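Local structure of papillomavirus transcription factor E2 (Human papillomavirus type 18, 1QQH) at residues K6-L10 / T32-N38; E25-D31 / C44-G48; V72-D77 / Y95-G99; D82-V88 / M135-D141. The protein is a transcription factor whose activation domain probably regulates viral genes and, as in other papillomavirus E2 proteins, probably supports viral DNA replication together with the E1 helicase. The protein carries 1 engineered substitution. One frame throughout, in Å; residues are numbered along the deposited sequence.

Contact 1: residues K6-L10 / T32-N38; sequences KAIEL and TCEELWN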
loop_
_atom_site.group_PDB
_atom_site.type_symbol
_atom_site.label_atom_id
_atom_site.label_comp_id
_atom_site.label_asym_id
_atom_site.label_seq_id
_atom_site.Cartn_x
_atom_site.Cartn_y
_atom_site.Cartn_z
ATOM N N LYS A 6 5.231 -2.238 -15.994
ATOM C CA LYS A 6 4.006 -1.985 -15.253
ATOM C C LYS A 6 4.307 -1.675 -13.793
ATOM O O LYS A 6 3.881 -0.646 -13.273
ATOM C CB LYS A 6 3.069 -3.191 -15.359
ATOM C CG LYS A 6 2.346 -3.291 -16.699
ATOM C CD LYS A 6 1.338 -2.157 -16.864
ATOM C CE LYS A 6 0.794 -2.077 -18.283
ATOM N NZ LYS A 6 1.850 -1.684 -19.262
ATOM N N ALA A 7 5.051 -2.560 -13.137
ATOM C CA ALA A 7 5.406 -2.364 -11.734
ATOM C C ALA A 7 6.009 -0.981 -11.498
ATOM O O ALA A 7 5.800 -0.373 -10.448
ATOM C CB ALA A 7 6.390 -3.442 -11.289
ATOM N N ILE A 8 6.747 -0.488 -12.488
ATOM C CA ILE A 8 7.402 0.814 -12.401
ATOM C C ILE A 8 6.397 1.966 -12.437
ATOM O O ILE A 8 6.504 2.927 -11.669
ATOM C CB ILE A 8 8.403 1.009 -13.562
ATOM C CG1 ILE A 8 9.248 -0.256 -13.749
ATOM C CG2 ILE A 8 9.304 2.202 -13.276
ATOM C CD1 ILE A 8 10.096 -0.633 -12.543
ATOM N N GLU A 9 5.428 1.868 -13.338
ATOM C CA GLU A 9 4.402 2.893 -13.477
ATOM C C GLU A 9 3.601 2.974 -12.182
ATOM O O GLU A 9 3.364 4.056 -11.640
ATOM C CB GLU A 9 3.484 2.544 -14.652
ATOM C CG GLU A 9 2.478 3.620 -15.018
ATOM C CD GLU A 9 1.798 3.348 -16.353
ATOM O OE1 GLU A 9 0.989 4.194 -16.792
ATOM O OE2 GLU A 9 2.073 2.289 -16.965
ATOM N N LEU A 10 3.194 1.811 -11.687
ATOM C CA LEU A 10 2.427 1.723 -10.456
ATOM C C LEU A 10 3.196 2.351 -9.296
ATOM O O LEU A 10 2.640 3.109 -8.503
ATOM C CB LEU A 10 2.112 0.257 -10.148
ATOM C CG LEU A 10 1.392 -0.031 -8.833
ATOM C CD1 LEU A 10 0.102 0.754 -8.777
ATOM C CD2 LEU A 10 1.128 -1.525 -8.706
ATOM N N THR A 32 -3.867 -0.987 -3.662
ATOM C CA THR A 32 -2.653 -0.582 -4.356
ATOM C C THR A 32 -1.966 -1.643 -5.197
ATOM O O THR A 32 -0.885 -1.391 -5.725
ATOM C CB THR A 32 -1.612 -0.040 -3.346
ATOM O OG1 THR A 32 -1.284 -1.065 -2.399
ATOM C CG2 THR A 32 -2.168 1.158 -2.592
ATOM N N CYS A 33 -2.576 -2.817 -5.347
ATOM C CA CYS A 33 -1.927 -3.877 -6.115
ATOM C C CYS A 33 -1.983 -3.687 -7.627
ATOM O O CYS A 33 -2.781 -2.907 -8.142
ATOM C CB CYS A 33 -2.509 -5.245 -5.737
ATOM S SG CYS A 33 -4.139 -5.595 -6.424
ATOM N N GLU A 34 -1.116 -4.414 -8.328
ATOM C CA GLU A 34 -1.020 -4.350 -9.782
ATOM C C GLU A 34 -2.288 -4.800 -10.489
ATOM O O GLU A 34 -2.727 -4.160 -11.446
ATOM C CB GLU A 34 0.152 -5.204 -10.276
ATOM C CG GLU A 34 1.517 -4.538 -10.167
ATOM C CD GLU A 34 2.677 -5.494 -10.461
ATOM O OE1 GLU A 34 3.834 -5.019 -10.550
ATOM O OE2 GLU A 34 2.435 -6.718 -10.597
ATOM N N GLU A 35 -2.871 -5.901 -10.026
ATOM C CA GLU A 35 -4.083 -6.425 -10.647
ATOM C C GLU A 35 -5.163 -5.359 -10.780
ATOM O O GLU A 35 -5.749 -5.184 -11.848
ATOM C CB GLU A 35 -4.638 -7.606 -9.848
ATOM C CG GLU A 35 -3.932 -8.929 -10.081
ATOM C CD GLU A 35 -3.962 -9.369 -11.539
ATOM O OE1 GLU A 35 -4.972 -9.106 -12.242
ATOM O OE2 GLU A 35 -2.974 -9.996 -11.977
ATOM N N LEU A 36 -5.421 -4.652 -9.686
ATOM C CA LEU A 36 -6.430 -3.602 -9.675
ATOM C C LEU A 36 -5.976 -2.397 -10.490
ATOM O O LEU A 36 -6.767 -1.774 -11.189
ATOM C CB LEU A 36 -6.724 -3.178 -8.234
ATOM C CG LEU A 36 -7.822 -2.126 -8.076
ATOM C CD1 LEU A 36 -9.110 -2.648 -8.701
ATOM C CD2 LEU A 36 -8.030 -1.817 -6.597
ATOM N N TRP A 37 -4.689 -2.081 -10.393
ATOM C CA TRP A 37 -4.103 -0.969 -11.118
ATOM C C TRP A 37 -4.374 -1.132 -12.608
ATOM O O TRP A 37 -4.693 -0.166 -13.296
ATOM C CB TRP A 37 -2.598 -0.923 -10.848
ATOM C CG TRP A 37 -1.838 0.088 -11.661
ATOM C CD1 TRP A 37 -0.923 -0.170 -12.649
ATOM C CD2 TRP A 37 -1.932 1.514 -11.568
ATOM N NE1 TRP A 37 -0.444 1.006 -13.174
ATOM C CE2 TRP A 37 -1.047 2.055 -12.531
ATOM C CE3 TRP A 37 -2.680 2.388 -10.768
ATOM C CZ2 TRP A 37 -0.891 3.434 -12.713
ATOM C CZ3 TRP A 37 -2.527 3.757 -10.949
ATOM C CH2 TRP A 37 -1.635 4.266 -11.917
ATOM N N ASN A 38 -4.266 -2.360 -13.102
ATOM C CA ASN A 38 -4.503 -2.620 -14.515
ATOM C C ASN A 38 -5.965 -2.852 -14.868
ATOM O O ASN A 38 -6.286 -3.214 -15.998
ATOM C CB ASN A 38 -3.668 -3.814 -14.981
ATOM C CG ASN A 38 -2.188 -3.506 -14.993
ATOM O OD1 ASN A 38 -1.755 -2.545 -15.632
ATOM N ND2 ASN A 38 -1.400 -4.313 -14.282
#
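Leu10 of the long helix 3-19 packs against Trp37 of the short helix 34-37, and its two methyl branches divide the work. CD1 lies over one face of the indole, 3.8 Å from the centroid of the five-membered ring of Trp37 and 27° off its normal, a CH-pi contact displaced toward the rim of the ring. At the edge of the same ring, near its plane, Glu9 CG approaches Trp37 CZ2 at 4.1 Å. Trp37 reaches helix 3-19 because its CG stands anti to the backbone N (chi1 173°), and the ring also rests on Ala13 of that helix.

The interface thus joins two helices of the activation domain. Cys33 caps the N-terminus of the shorter one, its SG accepting a weak bond of 3.6 Å from Leu36 N. Near that start, Leu10 CD2 fits against Glu34 CG at 3.4 Å. The same methyl, Leu10 CD2, comes within 3.6 Å of Thr32 O. Glu34, extended beyond CG, sets OE1 against Ala7 CB, and its OE2 takes a weak hydrogen bond from Gln15 of the second subunit. Lys6, poorly ordered, brings CD to 3.4 Å from Asn38 OD1.

Contact 2: residues E25-D31 / C44-G48; sequences EDWTLQD and CFKKG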
loop_
_atom_site.group_PDB
_atom_site.type_symbol
_atom_site.label_atom_id
_atom_site.label_comp_id
_atom_site.label_asym_id
_atom_site.label_seq_id
_atom_site.Cartn_x
_atom_site.Cartn_y
_atom_site.Cartn_z
ATOM N N GLU A 25 -5.961 8.739 3.876
ATOM C CA GLU A 25 -7.074 7.796 3.818
ATOM C C GLU A 25 -6.570 6.379 4.011
ATOM O O GLU A 25 -5.364 6.121 3.943
ATOM C CB GLU A 25 -7.797 7.873 2.473
ATOM C CG GLU A 25 -8.385 9.228 2.130
ATOM C CD GLU A 25 -9.131 9.206 0.804
ATOM O OE1 GLU A 25 -8.682 8.482 -0.112
ATOM O OE2 GLU A 25 -10.149 9.917 0.677
ATOM N N ASP A 26 -7.496 5.464 4.266
ATOM C CA ASP A 26 -7.117 4.081 4.423
ATOM C C ASP A 26 -6.842 3.515 3.035
ATOM O O ASP A 26 -7.623 3.711 2.111
ATOM C CB ASP A 26 -8.227 3.275 5.093
ATOM C CG ASP A 26 -8.406 3.633 6.552
ATOM O OD1 ASP A 26 -7.387 3.880 7.240
ATOM O OD2 ASP A 26 -9.568 3.654 7.022
ATOM N N TRP A 27 -5.708 2.845 2.896
ATOM C CA TRP A 27 -5.338 2.220 1.645
ATOM C C TRP A 27 -4.895 0.809 1.979
ATOM O O TRP A 27 -3.907 0.610 2.690
ATOM C CB TRP A 27 -4.191 2.966 0.971
ATOM C CG TRP A 27 -4.567 4.324 0.519
ATOM C CD1 TRP A 27 -4.430 5.488 1.218
ATOM C CD2 TRP A 27 -5.203 4.669 -0.718
ATOM N NE1 TRP A 27 -4.941 6.539 0.493
ATOM C CE2 TRP A 27 -5.422 6.065 -0.699
ATOM C CE3 TRP A 27 -5.612 3.936 -1.839
ATOM C CZ2 TRP A 27 -6.032 6.743 -1.756
ATOM C CZ3 TRP A 27 -6.221 4.613 -2.894
ATOM C CH2 TRP A 27 -6.424 6.005 -2.840
ATOM N N THR A 28 -5.640 -0.171 1.482
ATOM C CA THR A 28 -5.307 -1.566 1.730
ATOM C C THR A 28 -4.280 -2.008 0.699
ATOM O O THR A 28 -4.016 -1.292 -0.269
ATOM C CB THR A 28 -6.542 -2.460 1.596
ATOM O OG1 THR A 28 -7.056 -2.354 0.263
ATOM C CG2 THR A 28 -7.607 -2.035 2.588
ATOM N N LEU A 29 -3.686 -3.175 0.922
ATOM C CA LEU A 29 -2.715 -3.717 -0.014
ATOM C C LEU A 29 -3.442 -3.966 -1.327
ATOM O O LEU A 29 -2.903 -3.735 -2.404
ATOM C CB LEU A 29 -2.135 -5.017 0.539
ATOM C CG LEU A 29 -1.318 -4.770 1.808
ATOM C CD1 LEU A 29 -0.976 -6.078 2.510
ATOM C CD2 LEU A 29 -0.057 -4.007 1.415
ATOM N N GLN A 30 -4.687 -4.417 -1.226
ATOM C CA GLN A 30 -5.512 -4.687 -2.399
ATOM C C GLN A 30 -5.703 -3.420 -3.242
ATOM O O GLN A 30 -5.532 -3.451 -4.464
ATOM C CB GLN A 30 -6.873 -5.252 -1.961
ATOM C CG GLN A 30 -7.879 -5.411 -3.089
ATOM C CD GLN A 30 -9.178 -6.075 -2.645
ATOM O OE1 GLN A 30 -9.243 -7.298 -2.451
ATOM N NE2 GLN A 30 -10.222 -5.266 -2.478
ATOM N N ASP A 31 -6.044 -2.312 -2.585
ATOM C CA ASP A 31 -6.253 -1.031 -3.268
ATOM C C ASP A 31 -5.058 -0.605 -4.097
ATOM O O ASP A 31 -5.209 0.062 -5.111
ATOM C CB ASP A 31 -6.518 0.101 -2.270
ATOM C CG ASP A 31 -7.830 -0.038 -1.549
ATOM O OD1 ASP A 31 -8.776 -0.616 -2.124
ATOM O OD2 ASP A 31 -7.923 0.458 -0.405
ATOM N N CYS A 44 -5.590 4.666 -12.745
ATOM C CA CYS A 44 -6.316 5.302 -11.651
ATOM C C CYS A 44 -6.341 4.383 -10.440
ATOM O O CYS A 44 -6.088 3.189 -10.551
ATOM C CB CYS A 44 -7.771 5.561 -12.034
ATOM S SG CYS A 44 -8.070 6.733 -13.343
ATOM N N PHE A 45 -6.633 4.949 -9.279
ATOM C CA PHE A 45 -6.786 4.136 -8.086
ATOM C C PHE A 45 -8.287 4.222 -7.841
ATOM O O PHE A 45 -8.935 5.187 -8.240
ATOM C CB PHE A 45 -5.988 4.699 -6.895
ATOM C CG PHE A 45 -4.497 4.499 -7.023
ATOM C CD1 PHE A 45 -3.650 5.566 -7.324
ATOM C CD2 PHE A 45 -3.947 3.229 -6.914
ATOM C CE1 PHE A 45 -2.280 5.362 -7.521
ATOM C CE2 PHE A 45 -2.586 3.019 -7.106
ATOM C CZ PHE A 45 -1.752 4.088 -7.413
ATOM N N LYS A 46 -8.856 3.200 -7.234
ATOM C CA LYS A 46 -10.279 3.225 -6.976
ATOM C C LYS A 46 -10.628 2.389 -5.759
ATOM O O LYS A 46 -9.983 1.385 -5.472
ATOM C CB LYS A 46 -11.054 2.737 -8.208
ATOM C CG LYS A 46 -10.514 1.472 -8.872
ATOM C CD LYS A 46 -9.464 1.792 -9.914
ATOM C CE LYS A 46 -9.105 0.564 -10.725
ATOM N NZ LYS A 46 -8.007 0.849 -11.694
ATOM N N LYS A 47 -11.649 2.825 -5.043
ATOM C CA LYS A 47 -12.087 2.146 -3.849
ATOM C C LYS A 47 -13.597 2.195 -3.790
ATOM O O LYS A 47 -14.224 3.035 -4.434
ATOM C CB LYS A 47 -11.502 2.828 -2.607
ATOM C CG LYS A 47 -9.987 2.812 -2.560
ATOM C CD LYS A 47 -9.453 3.348 -1.236
ATOM C CE LYS A 47 -9.614 4.852 -1.122
ATOM N NZ LYS A 47 -8.931 5.360 0.101
ATOM N N GLY A 48 -14.172 1.286 -3.014
ATOM C CA GLY A 48 -15.612 1.249 -2.861
ATOM C C GLY A 48 -16.341 0.699 -4.064
ATOM O O GLY A 48 -17.242 1.338 -4.600
HETATM O O HOH W 1 -10.261 -1.049 -4.307
HETATM O O HOH W 2 -7.213 1.678 -5.730
#
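Lys47, on strand 45-56 of the antiparallel sheet, reaches into the loop that follows helix 3-19, and it can be traced outward from CB, which points at residues 25-31. CG lies anti to the carbonyl carbon (chi1 -61°) and passes Asp31 OD1 at 3.7 Å. CD comes closer to the other carboxylate oxygen, 3.4 Å from Asp31 OD2, with the two side chains meeting at about a right angle. A bend at chi3 (-73°) then carries the chain over the indole of Trp27, where CE makes a CH-pi contact with the six-membered ring. NZ ends almost directly above that ring, 3.6 Å from its centroid and 11° off the normal, a cation-pi arrangement.

The ammonium group has two polar partners as well. It donates to Asp26 O at 2.9 Å and forms a salt bridge with Glu25 OE1 at 3.1 Å, approaching that oxygen from above the carboxylate plane. Glu25 OE1 is also hydrogen-bonded to Tyr73 OH, so that oxygen has two partners.

Asp31 is held within the loop: in an ST motif its backbone N donates to Thr28 OG1, while Thr28 N donates to Asp31 OD2. Two waters bridge Asp31 to Lys46, one giving protons to Asp31 OD1 and Lys46 O, the other accepting from Lys46 N at 2.7 Å and donating to Asp31 O at 2.6 Å.

Contact 3: residues V72-D77 / Y95-G99; sequences VYYMTD and YVKEG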
loop_
_atom_site.group_PDB
_atom_site.type_symbol
_atom_site.label_atom_id
_atom_site.label_comp_id
_atom_site.label_asym_id
_atom_site.label_seq_id
_atom_site.Cartn_x
_atom_site.Cartn_y
_atom_site.Cartn_z
ATOM N N VAL A 72 -12.928 7.351 -7.467
ATOM C CA VAL A 72 -11.936 7.171 -8.514
ATOM C C VAL A 72 -10.866 8.236 -8.346
ATOM O O VAL A 72 -11.175 9.429 -8.230
ATOM C CB VAL A 72 -12.568 7.312 -9.908
ATOM C CG1 VAL A 72 -11.476 7.278 -10.979
ATOM C CG2 VAL A 72 -13.578 6.193 -10.132
ATOM N N TYR A 73 -9.612 7.799 -8.317
ATOM C CA TYR A 73 -8.482 8.704 -8.158
ATOM C C TYR A 73 -7.691 8.763 -9.450
ATOM O O TYR A 73 -7.053 7.789 -9.853
ATOM C CB TYR A 73 -7.568 8.241 -7.015
ATOM C CG TYR A 73 -8.263 8.120 -5.677
ATOM C CD1 TYR A 73 -9.273 7.186 -5.481
ATOM C CD2 TYR A 73 -7.930 8.959 -4.614
ATOM C CE1 TYR A 73 -9.942 7.085 -4.259
ATOM C CE2 TYR A 73 -8.591 8.871 -3.391
ATOM C CZ TYR A 73 -9.596 7.934 -3.218
ATOM O OH TYR A 73 -10.267 7.841 -2.023
ATOM N N TYR A 74 -7.746 9.915 -10.107
ATOM C CA TYR A 74 -7.026 10.104 -11.352
ATOM C C TYR A 74 -6.024 11.224 -11.152
ATOM O O TYR A 74 -6.132 12.007 -10.208
ATOM C CB TYR A 74 -8.003 10.454 -12.476
ATOM C CG TYR A 74 -8.725 11.768 -12.291
ATOM C CD1 TYR A 74 -8.212 12.945 -12.835
ATOM C CD2 TYR A 74 -9.936 11.834 -11.592
ATOM C CE1 TYR A 74 -8.885 14.157 -12.701
ATOM C CE2 TYR A 74 -10.622 13.048 -11.447
ATOM C CZ TYR A 74 -10.091 14.205 -12.009
ATOM O OH TYR A 74 -10.763 15.405 -11.909
ATOM N N MET A 75 -5.041 11.292 -12.038
ATOM C CA MET A 75 -4.025 12.326 -11.947
ATOM C C MET A 75 -4.187 13.331 -13.094
ATOM O O MET A 75 -4.312 12.948 -14.257
ATOM C CB MET A 75 -2.637 11.684 -11.985
ATOM C CG MET A 75 -1.490 12.669 -11.808
ATOM S SD MET A 75 0.138 11.872 -11.936
ATOM C CE MET A 75 0.687 11.925 -10.212
ATOM N N THR A 76 -4.207 14.617 -12.755
ATOM C CA THR A 76 -4.344 15.658 -13.767
ATOM C C THR A 76 -3.065 15.721 -14.595
ATOM O O THR A 76 -2.055 15.102 -14.250
ATOM C CB THR A 76 -4.579 17.047 -13.133
ATOM O OG1 THR A 76 -3.391 17.479 -12.461
ATOM C CG2 THR A 76 -5.719 16.987 -12.132
ATOM N N ASP A 77 -3.112 16.465 -15.692
ATOM C CA ASP A 77 -1.946 16.612 -16.553
ATOM C C ASP A 77 -0.814 17.145 -15.675
ATOM O O ASP A 77 0.320 16.670 -15.736
ATOM C CB ASP A 77 -2.262 17.600 -17.673
ATOM C CG ASP A 77 -3.658 17.400 -18.245
ATOM O OD1 ASP A 77 -3.927 16.318 -18.816
ATOM O OD2 ASP A 77 -4.491 18.326 -18.115
ATOM N N TYR A 95 -16.380 8.735 -15.121
ATOM C CA TYR A 95 -16.027 9.590 -14.014
ATOM C C TYR A 95 -15.700 10.913 -14.690
ATOM O O TYR A 95 -15.273 10.933 -15.848
ATOM C CB TYR A 95 -14.832 9.037 -13.226
ATOM C CG TYR A 95 -13.526 8.898 -13.984
ATOM C CD1 TYR A 95 -12.500 9.831 -13.824
ATOM C CD2 TYR A 95 -13.291 7.797 -14.808
ATOM C CE1 TYR A 95 -11.272 9.668 -14.462
ATOM C CE2 TYR A 95 -12.076 7.623 -15.449
ATOM C CZ TYR A 95 -11.070 8.559 -15.271
ATOM O OH TYR A 95 -9.857 8.377 -15.897
ATOM N N VAL A 96 -15.940 12.018 -13.995
ATOM C CA VAL A 96 -15.661 13.320 -14.579
ATOM C C VAL A 96 -14.192 13.613 -14.349
ATOM O O VAL A 96 -13.735 13.663 -13.210
ATOM C CB VAL A 96 -16.530 14.419 -13.930
ATOM C CG1 VAL A 96 -16.289 15.753 -14.618
ATOM C CG2 VAL A 96 -17.997 14.030 -14.024
ATOM N N LYS A 97 -13.457 13.774 -15.439
ATOM C CA LYS A 97 -12.037 14.055 -15.355
ATOM C C LYS A 97 -11.772 15.473 -15.847
ATOM O O LYS A 97 -11.800 15.747 -17.052
ATOM C CB LYS A 97 -11.251 13.055 -16.197
ATOM C CG LYS A 97 -9.748 13.228 -16.101
ATOM C CD LYS A 97 -9.022 12.218 -16.969
ATOM C CE LYS A 97 -7.516 12.366 -16.846
ATOM N NZ LYS A 97 -6.818 11.386 -17.715
ATOM N N GLU A 98 -11.516 16.373 -14.904
ATOM C CA GLU A 98 -11.262 17.764 -15.238
ATOM C C GLU A 98 -12.457 18.306 -16.023
ATOM O O GLU A 98 -12.313 18.838 -17.122
ATOM C CB GLU A 98 -9.966 17.882 -16.052
ATOM C CG GLU A 98 -8.721 17.398 -15.291
ATOM C CD GLU A 98 -7.426 17.571 -16.076
ATOM O OE1 GLU A 98 -7.049 18.729 -16.353
ATOM O OE2 GLU A 98 -6.785 16.552 -16.417
ATOM N N GLY A 99 -13.639 18.130 -15.441
ATOM C CA GLY A 99 -14.870 18.612 -16.046
ATOM C C GLY A 99 -15.498 17.805 -17.168
ATOM O O GLY A 99 -16.617 18.119 -17.590
HETATM O O HOH W 3 -13.982 15.653 -11.427
#
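Tyr74 and Tyr95 both hold CG between the backbone N and the carbonyl carbon (chi1 near 60° in each), and from facing strands their rings meet obliquely, planes 42° apart, with Tyr74 CD2 3.8 Å from Tyr95 CE1. Over one face of the Tyr95 ring sits Val72 CG1, 4.0 Å from the centroid. Lys97, fully extended, lays CG over a face of the Tyr74 ring, also 4.0 Å from its centroid.

The Tyr74 hydroxyl accepts a hydrogen bond from the backbone N of Glu98 at 3.2 Å, and a water that donates to Val96 O lies close to it. At the exposed end, Asp77 OD2 and Glu98 OE1 are 3.1 Å apart; as two acceptors of like charge they would probably repel unless a proton or cation intervenes.

Strands 72-75 and 95-97 run at 21° with axes 8.9 Å apart at their closest; the two are not paired with each other, and strand 81-89 pairs antiparallel with both parent strands.

Contact 4: residues D82-V88 / M135-D141; sequences DKTATCV and MCSTSDD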
loop_
_atom_site.group_PDB
_atom_site.type_symbol
_atom_site.label_atom_id
_atom_site.label_comp_id
_atom_site.label_asym_id
_atom_site.label_seq_id
_atom_site.Cartn_x
_atom_site.Cartn_y
_atom_site.Cartn_z
ATOM N N ASP A 82 -6.716 13.862 -8.134
ATOM C CA ASP A 82 -8.063 14.301 -7.796
ATOM C C ASP A 82 -8.895 13.066 -7.497
ATOM O O ASP A 82 -8.580 11.970 -7.948
ATOM C CB ASP A 82 -8.700 15.093 -8.940
ATOM C CG ASP A 82 -8.112 16.480 -9.080
ATOM O OD1 ASP A 82 -7.930 17.160 -8.040
ATOM O OD2 ASP A 82 -7.843 16.897 -10.226
ATOM N N LYS A 83 -9.959 13.261 -6.734
ATOM C CA LYS A 83 -10.842 12.178 -6.334
ATOM C C LYS A 83 -12.275 12.503 -6.766
ATOM O O LYS A 83 -12.771 13.606 -6.525
ATOM C CB LYS A 83 -10.749 12.019 -4.813
ATOM C CG LYS A 83 -11.745 11.095 -4.170
ATOM C CD LYS A 83 -11.567 11.133 -2.661
ATOM C CE LYS A 83 -12.654 10.369 -1.940
ATOM N NZ LYS A 83 -12.451 10.426 -0.471
ATOM N N THR A 84 -12.928 11.552 -7.421
ATOM C CA THR A 84 -14.295 11.759 -7.874
ATOM C C THR A 84 -15.102 10.467 -7.864
ATOM O O THR A 84 -14.571 9.381 -7.631
ATOM C CB THR A 84 -14.335 12.368 -9.290
ATOM O OG1 THR A 84 -15.685 12.718 -9.615
ATOM C CG2 THR A 84 -13.810 11.377 -10.318
ATOM N N ALA A 85 -16.399 10.586 -8.104
ATOM C CA ALA A 85 -17.266 9.415 -8.096
ATOM C C ALA A 85 -17.412 8.781 -9.467
ATOM O O ALA A 85 -17.110 9.392 -10.493
ATOM C CB ALA A 85 -18.647 9.795 -7.574
ATOM N N THR A 86 -17.867 7.538 -9.474
ATOM C CA THR A 86 -18.107 6.862 -10.731
ATOM C C THR A 86 -19.572 7.124 -11.027
ATOM O O THR A 86 -20.411 7.058 -10.130
ATOM C CB THR A 86 -17.888 5.344 -10.632
ATOM O OG1 THR A 86 -16.498 5.053 -10.803
ATOM C CG2 THR A 86 -18.689 4.622 -11.705
ATOM N N CYS A 87 -19.876 7.448 -12.273
ATOM C CA CYS A 87 -21.249 7.694 -12.656
ATOM C C CYS A 87 -21.764 6.542 -13.492
ATOM O O CYS A 87 -21.088 6.066 -14.404
ATOM C CB CYS A 87 -21.362 8.997 -13.434
ATOM S SG CYS A 87 -21.054 10.439 -12.418
ATOM N N VAL A 88 -22.967 6.104 -13.157
ATOM C CA VAL A 88 -23.626 5.002 -13.829
ATOM C C VAL A 88 -24.804 5.500 -14.662
ATOM O O VAL A 88 -25.839 5.871 -14.112
ATOM C CB VAL A 88 -24.155 3.981 -12.793
ATOM C CG1 VAL A 88 -24.789 2.799 -13.493
ATOM C CG2 VAL A 88 -23.022 3.530 -11.879
ATOM N N MET A 135 -26.740 7.565 -11.668
ATOM C CA MET A 135 -26.464 7.616 -10.250
ATOM C C MET A 135 -24.957 7.619 -10.072
ATOM O O MET A 135 -24.213 7.246 -10.980
ATOM C CB MET A 135 -27.066 6.408 -9.539
ATOM C CG MET A 135 -28.587 6.362 -9.532
ATOM S SD MET A 135 -29.262 6.056 -7.860
ATOM C CE MET A 135 -28.529 4.452 -7.453
ATOM N N CYS A 136 -24.507 8.057 -8.905
ATOM C CA CYS A 136 -23.088 8.099 -8.594
ATOM C C CYS A 136 -22.937 8.278 -7.109
ATOM O O CYS A 136 -23.865 8.715 -6.435
ATOM C CB CYS A 136 -22.390 9.267 -9.301
ATOM S SG CYS A 136 -23.468 10.386 -10.238
ATOM N N SER A 137 -21.770 7.921 -6.597
ATOM C CA SER A 137 -21.490 8.088 -5.185
ATOM C C SER A 137 -21.429 9.594 -4.960
ATOM O O SER A 137 -21.457 10.376 -5.916
ATOM C CB SER A 137 -20.144 7.457 -4.842
ATOM O OG SER A 137 -19.813 7.664 -3.479
ATOM N N THR A 138 -21.349 10.004 -3.703
ATOM C CA THR A 138 -21.271 11.421 -3.372
ATOM C C THR A 138 -19.808 11.882 -3.293
ATOM O O THR A 138 -19.532 13.060 -3.092
ATOM C CB THR A 138 -21.972 11.703 -2.031
ATOM O OG1 THR A 138 -21.417 10.862 -1.015
ATOM C CG2 THR A 138 -23.454 11.416 -2.138
ATOM N N SER A 139 -18.879 10.944 -3.464
ATOM C CA SER A 139 -17.449 11.238 -3.420
ATOM C C SER A 139 -17.019 12.425 -4.277
ATOM O O SER A 139 -17.439 12.559 -5.432
ATOM C CB SER A 139 -16.636 10.015 -3.865
ATOM O OG SER A 139 -16.770 8.934 -2.960
ATOM N N ASP A 140 -16.174 13.279 -3.701
ATOM C CA ASP A 140 -15.633 14.437 -4.407
ATOM C C ASP A 140 -14.180 14.628 -3.958
ATOM O O ASP A 140 -13.628 13.761 -3.279
ATOM C CB ASP A 140 -16.476 15.694 -4.138
ATOM C CG ASP A 140 -16.441 16.139 -2.684
ATOM O OD1 ASP A 140 -15.811 15.449 -1.848
ATOM O OD2 ASP A 140 -17.056 17.195 -2.378
ATOM N N ASP A 141 -13.556 15.742 -4.336
ATOM C CA ASP A 141 -12.163 15.996 -3.963
ATOM C C ASP A 141 -11.874 15.902 -2.464
ATOM O O ASP A 141 -10.719 15.775 -2.062
ATOM C CB ASP A 141 -11.705 17.366 -4.469
ATOM C CG ASP A 141 -11.442 17.381 -5.962
ATOM O OD1 ASP A 141 -10.932 16.371 -6.494
ATOM O OD2 ASP A 141 -11.729 18.413 -6.602
HETATM O O HOH W 4 -19.747 5.942 -7.924
#
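Val88 and Met135 carry the backbone hydrogen bonding of this antiparallel strand pair, in which strand 134-136 lies against strand 81-89. Val88 N donates to Met135 O at 2.8 Å, and the N-H points almost straight at the oxygen (175°). Further along, a side chain takes over: Asp141 OD1 accepts from Lys83 N at 3.3 Å. Around Thr86 the chain of residues 137-138 bows away, and a water bridges Ser137 N, from which it accepts at 3.1 Å, and Thr86 O.

Among apolar contacts, Ala85 CB lies near Cys136 CB and faces Ser137 CB at 3.9 Å. Cys87 SG and Cys136 SG are 3.3 Å apart, too long for a disulfide as modelled but short for unbonded sulfurs, so the state of the pair is left doubtful.

The extended Lys83 chain runs alongside the carbonyl of Asp140, with CG 3.4 Å from Asp140 O, before NZ reaches a salt bridge with Glu25. Other charged groups are less well matched, for Asp82 OD1 and Asp141 OD1 come within 3.5 Å as two acceptors. Taken together, the chemistry implies that segment 135-141 is joined to the sheet by a short strand pairing, firmest at Val88 N to Met135 O, and by water and a carboxylate beyond it.

All four contacts are partly buried, each with a core and an exposed margin. Leu10 and Trp37, Trp27 and Phe45, and Tyr74 and Tyr95 are buried in contacts 1 to 3, whereas Glu98 with Asp77, and Asp140 with Asp141, lie at the surface of contacts 3 and 4. Contact 1 joins helix to helix and, with contact 2, touches the second subunit. Contact 2 couples the helical part to the sheet; contact 3 packs side chains between strands 63-75 and 92-97, both of which pair with strand 81-89 of contact 4. Contact 1 is mostly apolar, contact 2 ionic and water-bridged, contact 3 aromatic, contact 4 backbone-led. Glu25 ties contact 2 to Tyr73 of contact 3 and Lys83 of contact 4.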